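4-amino-4-deoxy-L-arabinose transferase or related glycosyltransferases of PMT family (Cupriavidus metallidurans, PDB 5EZM) probably transfers a pentose, 4-amino-4-deoxy-L-arabinose, onto lipid A as a zinc-binding membrane glycosyltransferase of the GT-C fold. Local coordinates at residues 60-65 with 157-162; 67-72 with 92-97; 539-544 with 565-570. All blocks are in the same frame, centred on the assembly; numbering follows the deposited sequence.

Contact 1 (60-65 with 157-162); sequences GRYAEI and FNTLDM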
loop_
_atom_site.group_PDB
_atom_site.type_symbol
_atom_site.label_atom_id
_atom_site.label_comp_id
_atom_site.label_asym_id
_atom_site.label_seq_id
_atom_site.Cartn_x
_atom_site.Cartn_y
_atom_site.Cartn_z
ATOM N N GLY A 60 4.522 6.312 7.456
ATOM C CA GLY A 60 5.146 7.530 7.940
ATOM C C GLY A 60 5.977 8.223 6.878
ATOM O O GLY A 60 5.917 9.444 6.736
ATOM N N ARG A 61 6.756 7.451 6.111
ATOM C CA ARG A 61 7.630 8.046 5.103
ATOM C C ARG A 61 6.831 8.815 4.059
ATOM O O ARG A 61 7.145 9.970 3.745
ATOM C CB ARG A 61 8.486 6.974 4.425
ATOM C CG ARG A 61 9.107 7.455 3.114
ATOM C CD ARG A 61 10.088 6.459 2.511
ATOM N NE ARG A 61 9.549 5.104 2.476
ATOM C CZ ARG A 61 10.158 4.049 3.006
ATOM N NH1 ARG A 61 11.336 4.188 3.596
ATOM N NH2 ARG A 61 9.592 2.853 2.934
ATOM N N TYR A 62 5.796 8.190 3.499
ATOM C CA TYR A 62 5.043 8.866 2.451
ATOM C C TYR A 62 4.161 9.970 3.019
ATOM O O TYR A 62 3.979 11.012 2.372
ATOM C CB TYR A 62 4.235 7.842 1.656
ATOM C CG TYR A 62 5.132 6.817 1.002
ATOM C CD1 TYR A 62 6.232 7.213 0.251
ATOM C CD2 TYR A 62 4.912 5.457 1.173
ATOM C CE1 TYR A 62 7.072 6.288 -0.334
ATOM C CE2 TYR A 62 5.750 4.519 0.590
ATOM C CZ TYR A 62 6.828 4.941 -0.162
ATOM O OH TYR A 62 7.664 4.017 -0.745
ATOM N N ALA A 63 3.632 9.784 4.234
ATOM C CA ALA A 63 2.853 10.852 4.851
ATOM C C ALA A 63 3.714 12.082 5.103
ATOM O O ALA A 63 3.257 13.219 4.927
ATOM C CB ALA A 63 2.220 10.365 6.152
ATOM N N GLU A 64 4.975 11.872 5.495
ATOM C CA GLU A 64 5.862 12.988 5.809
ATOM C C GLU A 64 6.407 13.647 4.551
ATOM O O GLU A 64 6.467 14.878 4.477
ATOM C CB GLU A 64 7.014 12.522 6.698
ATOM C CG GLU A 64 8.124 13.560 6.859
ATOM C CD GLU A 64 7.656 14.848 7.531
ATOM O OE1 GLU A 64 6.580 14.851 8.163
ATOM O OE2 GLU A 64 8.373 15.864 7.432
ATOM N N ILE A 65 6.831 12.852 3.567
ATOM C CA ILE A 65 7.222 13.420 2.280
ATOM C C ILE A 65 6.099 14.288 1.734
ATOM O O ILE A 65 6.310 15.437 1.328
ATOM C CB ILE A 65 7.602 12.304 1.292
ATOM C CG1 ILE A 65 8.926 11.659 1.704
ATOM C CG2 ILE A 65 7.694 12.855 -0.116
ATOM C CD1 ILE A 65 9.296 10.441 0.892
ATOM N N PHE A 157 -3.580 0.812 3.910
ATOM C CA PHE A 157 -2.226 0.922 4.439
ATOM C C PHE A 157 -1.419 1.816 3.511
ATOM O O PHE A 157 -1.215 1.474 2.343
ATOM C CB PHE A 157 -1.579 -0.459 4.568
ATOM C CG PHE A 157 -0.278 -0.448 5.307
ATOM C CD1 PHE A 157 -0.256 -0.458 6.691
ATOM C CD2 PHE A 157 0.925 -0.430 4.619
ATOM C CE1 PHE A 157 0.942 -0.446 7.377
ATOM C CE2 PHE A 157 2.126 -0.423 5.299
ATOM C CZ PHE A 157 2.134 -0.429 6.682
ATOM N N ASN A 158 -0.956 2.951 4.032
ATOM C CA ASN A 158 -0.351 3.981 3.195
ATOM C C ASN A 158 0.983 3.534 2.608
ATOM O O ASN A 158 2.038 3.724 3.220
ATOM C CB ASN A 158 -0.168 5.279 3.987
ATOM C CG ASN A 158 0.333 6.418 3.125
ATOM O OD1 ASN A 158 0.192 6.396 1.903
ATOM N ND2 ASN A 158 0.920 7.425 3.760
ATOM N N THR A 159 0.936 2.952 1.413
ATOM C CA THR A 159 2.130 2.549 0.685
ATOM C C THR A 159 1.866 2.743 -0.800
ATOM O O THR A 159 0.716 2.798 -1.239
ATOM C CB THR A 159 2.514 1.094 0.985
ATOM O OG1 THR A 159 3.777 0.799 0.381
ATOM C CG2 THR A 159 1.466 0.142 0.433
ATOM N N LEU A 160 2.946 2.852 -1.576
ATOM C CA LEU A 160 2.800 3.097 -3.009
ATOM C C LEU A 160 2.234 1.897 -3.755
ATOM O O LEU A 160 1.688 2.066 -4.853
ATOM C CB LEU A 160 4.146 3.487 -3.620
ATOM C CG LEU A 160 4.440 4.982 -3.743
ATOM C CD1 LEU A 160 4.217 5.688 -2.422
ATOM C CD2 LEU A 160 5.859 5.195 -4.230
ATOM N N ASP A 161 2.333 0.699 -3.176
ATOM C CA ASP A 161 1.960 -0.512 -3.897
ATOM C C ASP A 161 0.472 -0.550 -4.230
ATOM O O ASP A 161 0.090 -1.075 -5.282
ATOM C CB ASP A 161 2.362 -1.741 -3.081
ATOM C CG ASP A 161 3.858 -1.802 -2.828
ATOM O OD1 ASP A 161 4.631 -1.546 -3.776
ATOM O OD2 ASP A 161 4.261 -2.093 -1.680
ATOM N N MET A 162 -0.380 0.001 -3.365
ATOM C CA MET A 162 -1.809 -0.006 -3.659
ATOM C C MET A 162 -2.177 1.060 -4.687
ATOM O O MET A 162 -3.066 0.841 -5.517
ATOM C CB MET A 162 -2.617 0.175 -2.372
ATOM C CG MET A 162 -4.119 0.383 -2.590
ATOM S SD MET A 162 -4.928 -0.840 -3.659
ATOM C CE MET A 162 -4.569 -2.352 -2.778
#
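One face of the Tyr62 ring carries Leu160 CD1, while the backbone O of Asn158 lies at the ring edge, in its plane and 3.9 Å from CD2. The methyl sits almost over the ring centre: Leu160 CD1 is 3.4 Å from the centroid of the Tyr62 ring and only 4° off its normal, the geometry of a CH-pi contact. Leu160 CD2 lies farther out, 4.1 Å from Tyr62 OH, and the two side chains cross at about a right angle. Asn158 comes in beside the root of the tyrosine. With CG anti to the backbone N (chi1 -174°), its amide is directed at the helix, where ND2 lies 3.9 Å from Tyr62 CB and 4.0 Å from Ala63 CB. No hydrogen bond joins the two segments, so van der Waals contact carries the pairing. Asn158 N bonds to Glu59 OE2, and Asn158 OD1 has a weak hydrogen bond with His92 NE2. The side chain of Tyr62 is about 7 Å from that of the zinc ligand Glu87. Helix 58-72 is thus packed against the turn that leads into helix 160-178 near the zinc site, consistent with the GT-C fold, in which helices of the first extracytoplasmic loop lie against the membrane domain.

Contact 2 (67-72 with 92-97); sequences REMFAS and HMWVTV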
loop_
_atom_site.group_PDB
_atom_site.type_symbol
_atom_site.label_atom_id
_atom_site.label_comp_id
_atom_site.label_asym_id
_atom_site.label_seq_id
_atom_site.Cartn_x
_atom_site.Cartn_y
_atom_site.Cartn_z
ATOM N N ARG A 67 3.740 15.677 3.431
ATOM C CA ARG A 67 3.625 16.862 4.275
ATOM C C ARG A 67 4.618 17.938 3.849
ATOM O O ARG A 67 4.258 19.111 3.714
ATOM C CB ARG A 67 3.837 16.501 5.746
ATOM C CG ARG A 67 3.606 17.680 6.687
ATOM C CD ARG A 67 4.132 17.410 8.088
ATOM N NE ARG A 67 5.591 17.418 8.141
ATOM C CZ ARG A 67 6.324 18.519 8.258
ATOM N NH1 ARG A 67 7.646 18.436 8.304
ATOM N NH2 ARG A 67 5.735 19.705 8.327
ATOM N N GLU A 68 5.877 17.551 3.629
ATOM C CA GLU A 68 6.899 18.530 3.273
ATOM C C GLU A 68 6.613 19.153 1.917
ATOM O O GLU A 68 6.805 20.360 1.730
ATOM C CB GLU A 68 8.280 17.877 3.292
ATOM C CG GLU A 68 8.764 17.539 4.693
ATOM C CD GLU A 68 10.080 16.795 4.697
ATOM O OE1 GLU A 68 10.977 17.154 3.903
ATOM O OE2 GLU A 68 10.214 15.843 5.493
ATOM N N MET A 69 6.157 18.345 0.957
ATOM C CA MET A 69 5.743 18.899 -0.327
ATOM C C MET A 69 4.602 19.891 -0.140
ATOM O O MET A 69 4.597 20.971 -0.744
ATOM C CB MET A 69 5.336 17.766 -1.268
ATOM C CG MET A 69 4.971 18.204 -2.671
ATOM S SD MET A 69 4.589 16.794 -3.731
ATOM C CE MET A 69 6.142 15.905 -3.734
ATOM N N PHE A 70 3.645 19.546 0.725
ATOM C CA PHE A 70 2.506 20.412 1.009
ATOM C C PHE A 70 2.950 21.736 1.618
ATOM O O PHE A 70 2.419 22.798 1.274
ATOM C CB PHE A 70 1.549 19.669 1.941
ATOM C CG PHE A 70 0.406 20.494 2.456
ATOM C CD1 PHE A 70 -0.463 21.128 1.587
ATOM C CD2 PHE A 70 0.171 20.588 3.817
ATOM C CE1 PHE A 70 -1.530 21.868 2.066
ATOM C CE2 PHE A 70 -0.891 21.323 4.302
ATOM C CZ PHE A 70 -1.744 21.964 3.425
ATOM N N ALA A 71 3.931 21.695 2.519
ATOM C CA ALA A 71 4.396 22.903 3.184
ATOM C C ALA A 71 5.330 23.731 2.316
ATOM O O ALA A 71 5.471 24.933 2.560
ATOM C CB ALA A 71 5.103 22.547 4.493
ATOM N N SER A 72 5.970 23.125 1.318
ATOM C CA SER A 72 6.925 23.845 0.484
ATOM C C SER A 72 6.346 24.295 -0.846
ATOM O O SER A 72 6.771 25.327 -1.372
ATOM C CB SER A 72 8.157 22.978 0.211
ATOM O OG SER A 72 7.844 21.915 -0.669
ATOM N N HIS A 92 1.819 9.462 -6.139
ATOM C CA HIS A 92 1.232 9.197 -4.829
ATOM C C HIS A 92 1.317 10.429 -3.937
ATOM O O HIS A 92 0.347 10.785 -3.252
ATOM C CB HIS A 92 1.938 8.005 -4.177
ATOM C CG HIS A 92 1.426 7.664 -2.811
ATOM N ND1 HIS A 92 0.564 6.613 -2.581
ATOM C CD2 HIS A 92 1.662 8.227 -1.602
ATOM C CE1 HIS A 92 0.288 6.545 -1.291
ATOM N NE2 HIS A 92 0.941 7.515 -0.674
ATOM N N MET A 93 2.464 11.112 -3.959
ATOM C CA MET A 93 2.619 12.313 -3.147
ATOM C C MET A 93 1.732 13.442 -3.653
ATOM O O MET A 93 1.156 14.182 -2.852
ATOM C CB MET A 93 4.085 12.742 -3.115
ATOM C CG MET A 93 4.927 11.924 -2.145
ATOM S SD MET A 93 5.210 10.223 -2.686
ATOM C CE MET A 93 6.604 10.449 -3.786
ATOM N N TRP A 94 1.607 13.590 -4.975
ATOM C CA TRP A 94 0.695 14.588 -5.525
ATOM C C TRP A 94 -0.718 14.385 -4.995
ATOM O O TRP A 94 -1.362 15.331 -4.517
ATOM C CB TRP A 94 0.707 14.523 -7.052
ATOM C CG TRP A 94 1.973 14.999 -7.671
ATOM C CD1 TRP A 94 2.982 15.687 -7.056
ATOM C CD2 TRP A 94 2.376 14.827 -9.034
ATOM N NE1 TRP A 94 3.988 15.956 -7.957
ATOM C CE2 TRP A 94 3.641 15.438 -9.177
ATOM C CE3 TRP A 94 1.789 14.218 -10.150
ATOM C CZ2 TRP A 94 4.330 15.454 -10.389
ATOM C CZ3 TRP A 94 2.477 14.236 -11.356
ATOM C CH2 TRP A 94 3.734 14.849 -11.463
ATOM N N VAL A 95 -1.211 13.145 -5.058
ATOM C CA VAL A 95 -2.565 12.861 -4.587
ATOM C C VAL A 95 -2.678 13.158 -3.098
ATOM O O VAL A 95 -3.611 13.841 -2.653
ATOM C CB VAL A 95 -2.952 11.406 -4.904
ATOM C CG1 VAL A 95 -4.342 11.104 -4.364
ATOM C CG2 VAL A 95 -2.889 11.157 -6.405
ATOM N N THR A 96 -1.719 12.665 -2.308
ATOM C CA THR A 96 -1.768 12.900 -0.869
ATOM C C THR A 96 -1.759 14.389 -0.556
ATOM O O THR A 96 -2.430 14.834 0.380
ATOM C CB THR A 96 -0.599 12.202 -0.169
ATOM O OG1 THR A 96 -0.589 10.807 -0.504
ATOM C CG2 THR A 96 -0.724 12.351 1.347
ATOM N N VAL A 97 -1.022 15.179 -1.340
ATOM C CA VAL A 97 -0.929 16.611 -1.073
ATOM C C VAL A 97 -2.244 17.303 -1.403
ATOM O O VAL A 97 -2.678 18.210 -0.681
ATOM C CB VAL A 97 0.249 17.236 -1.843
ATOM C CG1 VAL A 97 0.127 18.746 -1.859
ATOM C CG2 VAL A 97 1.565 16.838 -1.204
#
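Met69 reaches helix 91-103 by holding CG anti to its own N (chi1 -176°); the extended chain carries SD to the partner helix, and the bend at chi3 (-62°) turns CE onto it. The methyl CE lies 3.8 Å from Met93 CB, and the long axes of the two methionines are about perpendicular. SD is 3.9 Å from Trp94 CD1 and 4.9 Å from the centroid of the five-membered ring of Trp94; because it sits in the plane of the indole, this is a Met-aromatic contact at the edge. Nearer the backbone, Val97 CG2 is 3.9 Å from Met69 CB, and Val97 CG1 is 4.2 Å from Phe70 CB. These contacts belong to a helix-helix crossing between helices 58-72 and 91-103, whose short segments approach to 9.2 Å between axes at 63°. Both helices come before the predicted membrane helix 112-129, and the connection between them contains the small hairpin of strands 79-80 and 83-84. The indole has further partners: Trp94 NE1 donates to Trp75 O, and Trp250 meets its ring edge-to-face. Trp94 also touches a bound lipid with a single octadecenyl chain, and Phe70 belongs to another such lipid pocket.

Contact 3 (539-544 with 565-570); sequences MAVMSP and RVVVAN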
loop_
_atom_site.group_PDB
_atom_site.type_symbol
_atom_site.label_atom_id
_atom_site.label_comp_id
_atom_site.label_asym_id
_atom_site.label_seq_id
_atom_site.Cartn_x
_atom_site.Cartn_y
_atom_site.Cartn_z
ATOM N N MET A 539 17.364 19.466 20.075
ATOM C CA MET A 539 16.964 18.153 20.551
ATOM C C MET A 539 17.537 17.094 19.623
ATOM O O MET A 539 18.057 17.395 18.546
ATOM C CB MET A 539 15.438 18.022 20.627
ATOM C CG MET A 539 14.790 18.888 21.683
ATOM S SD MET A 539 13.028 18.552 21.842
ATOM C CE MET A 539 12.572 19.758 23.085
ATOM N N ALA A 540 17.431 15.839 20.052
ATOM C CA ALA A 540 17.923 14.723 19.260
ATOM C C ALA A 540 17.089 13.488 19.557
ATOM O O ALA A 540 16.643 13.287 20.692
ATOM C CB ALA A 540 19.402 14.442 19.542
ATOM N N VAL A 541 16.877 12.672 18.526
ATOM C CA VAL A 541 16.189 11.392 18.635
ATOM C C VAL A 541 17.207 10.296 18.362
ATOM O O VAL A 541 17.965 10.376 17.388
ATOM C CB VAL A 541 15.008 11.295 17.654
ATOM C CG1 VAL A 541 14.299 9.958 17.804
ATOM C CG2 VAL A 541 14.036 12.436 17.873
ATOM N N MET A 542 17.232 9.278 19.219
ATOM C CA MET A 542 18.173 8.181 19.037
ATOM C C MET A 542 17.560 6.910 19.599
ATOM O O MET A 542 16.510 6.936 20.240
ATOM C CB MET A 542 19.515 8.486 19.708
ATOM C CG MET A 542 19.424 8.629 21.217
ATOM S SD MET A 542 20.837 9.510 21.906
ATOM C CE MET A 542 20.624 11.122 21.155
ATOM N N SER A 543 18.213 5.786 19.336
ATOM C CA SER A 543 17.804 4.544 19.963
ATOM C C SER A 543 18.349 4.491 21.388
ATOM O O SER A 543 19.266 5.239 21.737
ATOM C CB SER A 543 18.300 3.354 19.148
ATOM O OG SER A 543 19.712 3.338 19.063
ATOM N N PRO A 544 17.776 3.643 22.247
ATOM C CA PRO A 544 18.329 3.527 23.607
ATOM C C PRO A 544 19.789 3.106 23.623
ATOM O O PRO A 544 20.582 3.667 24.391
ATOM C CB PRO A 544 17.421 2.477 24.261
ATOM C CG PRO A 544 16.141 2.580 23.515
ATOM C CD PRO A 544 16.520 2.889 22.097
ATOM N N ARG A 565 12.607 4.779 21.130
ATOM C CA ARG A 565 13.358 6.006 20.922
ATOM C C ARG A 565 13.551 6.735 22.244
ATOM O O ARG A 565 12.711 6.664 23.148
ATOM C CB ARG A 565 12.658 6.920 19.901
ATOM C CG ARG A 565 11.172 7.102 20.159
ATOM C CD ARG A 565 10.483 8.043 19.175
ATOM N NE ARG A 565 10.292 7.472 17.845
ATOM C CZ ARG A 565 9.364 6.569 17.528
ATOM N NH1 ARG A 565 8.537 6.091 18.451
ATOM N NH2 ARG A 565 9.273 6.127 16.280
ATOM N N VAL A 566 14.689 7.416 22.343
ATOM C CA VAL A 566 15.000 8.358 23.409
ATOM C C VAL A 566 15.161 9.727 22.763
ATOM O O VAL A 566 15.858 9.859 21.746
ATOM C CB VAL A 566 16.279 7.960 24.170
ATOM C CG1 VAL A 566 16.521 8.900 25.343
ATOM C CG2 VAL A 566 16.204 6.516 24.633
ATOM N N VAL A 567 14.510 10.733 23.340
ATOM C CA VAL A 567 14.518 12.095 22.818
ATOM C C VAL A 567 15.096 13.004 23.889
ATOM O O VAL A 567 14.529 13.122 24.987
ATOM C CB VAL A 567 13.114 12.561 22.404
ATOM C CG1 VAL A 567 13.179 13.966 21.822
ATOM C CG2 VAL A 567 12.505 11.585 21.407
ATOM N N VAL A 568 16.210 13.662 23.562
ATOM C CA VAL A 568 17.003 14.410 24.527
ATOM C C VAL A 568 17.186 15.844 24.040
ATOM O O VAL A 568 16.886 16.183 22.894
ATOM C CB VAL A 568 18.374 13.752 24.772
ATOM C CG1 VAL A 568 18.198 12.318 25.247
ATOM C CG2 VAL A 568 19.206 13.793 23.503
ATOM N N ALA A 569 17.691 16.685 24.942
ATOM C CA ALA A 569 18.069 18.057 24.635
ATOM C C ALA A 569 19.445 18.342 25.229
ATOM O O ALA A 569 19.908 17.642 26.134
ATOM C CB ALA A 569 17.044 19.064 25.172
ATOM N N ASN A 570 20.109 19.368 24.696
ATOM C CA ASN A 570 21.446 19.735 25.152
ATOM C C ASN A 570 21.440 20.866 26.168
ATOM O O ASN A 570 22.513 21.288 26.609
ATOM C CB ASN A 570 22.344 20.111 23.964
ATOM C CG ASN A 570 21.813 21.283 23.169
ATOM O OD1 ASN A 570 20.663 21.696 23.331
ATOM N ND2 ASN A 570 22.649 21.816 22.285
#
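Strands 539-542 and 566-569 run antiparallel, their axes 4.6 Å apart and their directions 158° apart, and four backbone hydrogen bonds link the two hydrogen-bonded pairs, Ala540 with Val568 and Met542 with Val566. They are neighbours in the mixed five-stranded sheet of the C-terminal domain (502-504, 483-486, 539-542, 566-569, 557-561 across the sheet), where 539-542 pairs in parallel with strand 483-486 on its other edge. The Val566 N to Met542 O bond is 2.8 Å and nearly straight (174° at the hydrogen), whereas the Ala540 N to Val568 O bond of 2.9 Å is more bent (146°). Side chains alternate between two faces. On one, Val541 and Val567 lie side by side and point the same way, CG2 to CG2 at 3.9 Å, while Met539 CG lies 4.2 Å from Ala569 CB. The other face bears Ala540, Met542, Val566 and Val568. There Ala540 CB meets Val568 CG2, and the same methyl receives the end of Met542, whose chain bends at its last torsion and crosses the valine about perpendicularly. Helices 525-534 and 544-550 cover this side, with Trp532 touching Ala540 and Val568, and Tyr547 touching Met542, Val566 and Val568. Where the strand gives way to helix 544-550, Ser543 takes the N-cap position, its OG hydrogen-bonded to Thr546 OG1. Just beyond it, Val566 CG2 reaches Pro544 CA at 3.8 Å.

Overall arrangement
Contacts 1 and 2 share helix 58-72 and touch directly: Leu160 CD1 of contact 1 is 3.4 Å from His92 CG of contact 2. Contact 1 is the most central, its middle about 7 Å from the centre of the chain against about 17 Å for contact 2 and about 30 Å for contact 3. All three are largely buried. The first two rest mainly on side-chain packing, with some backbone atoms taking part: a tyrosine ring in contact 1, a methionine and a valine with a tryptophan edge in contact 2, and no hydrogen bond across either. Contact 3, in the C-terminal domain, is held by regular backbone bonds supplemented by aliphatic packing, and its nearest atoms are about 9 Å from contact 1.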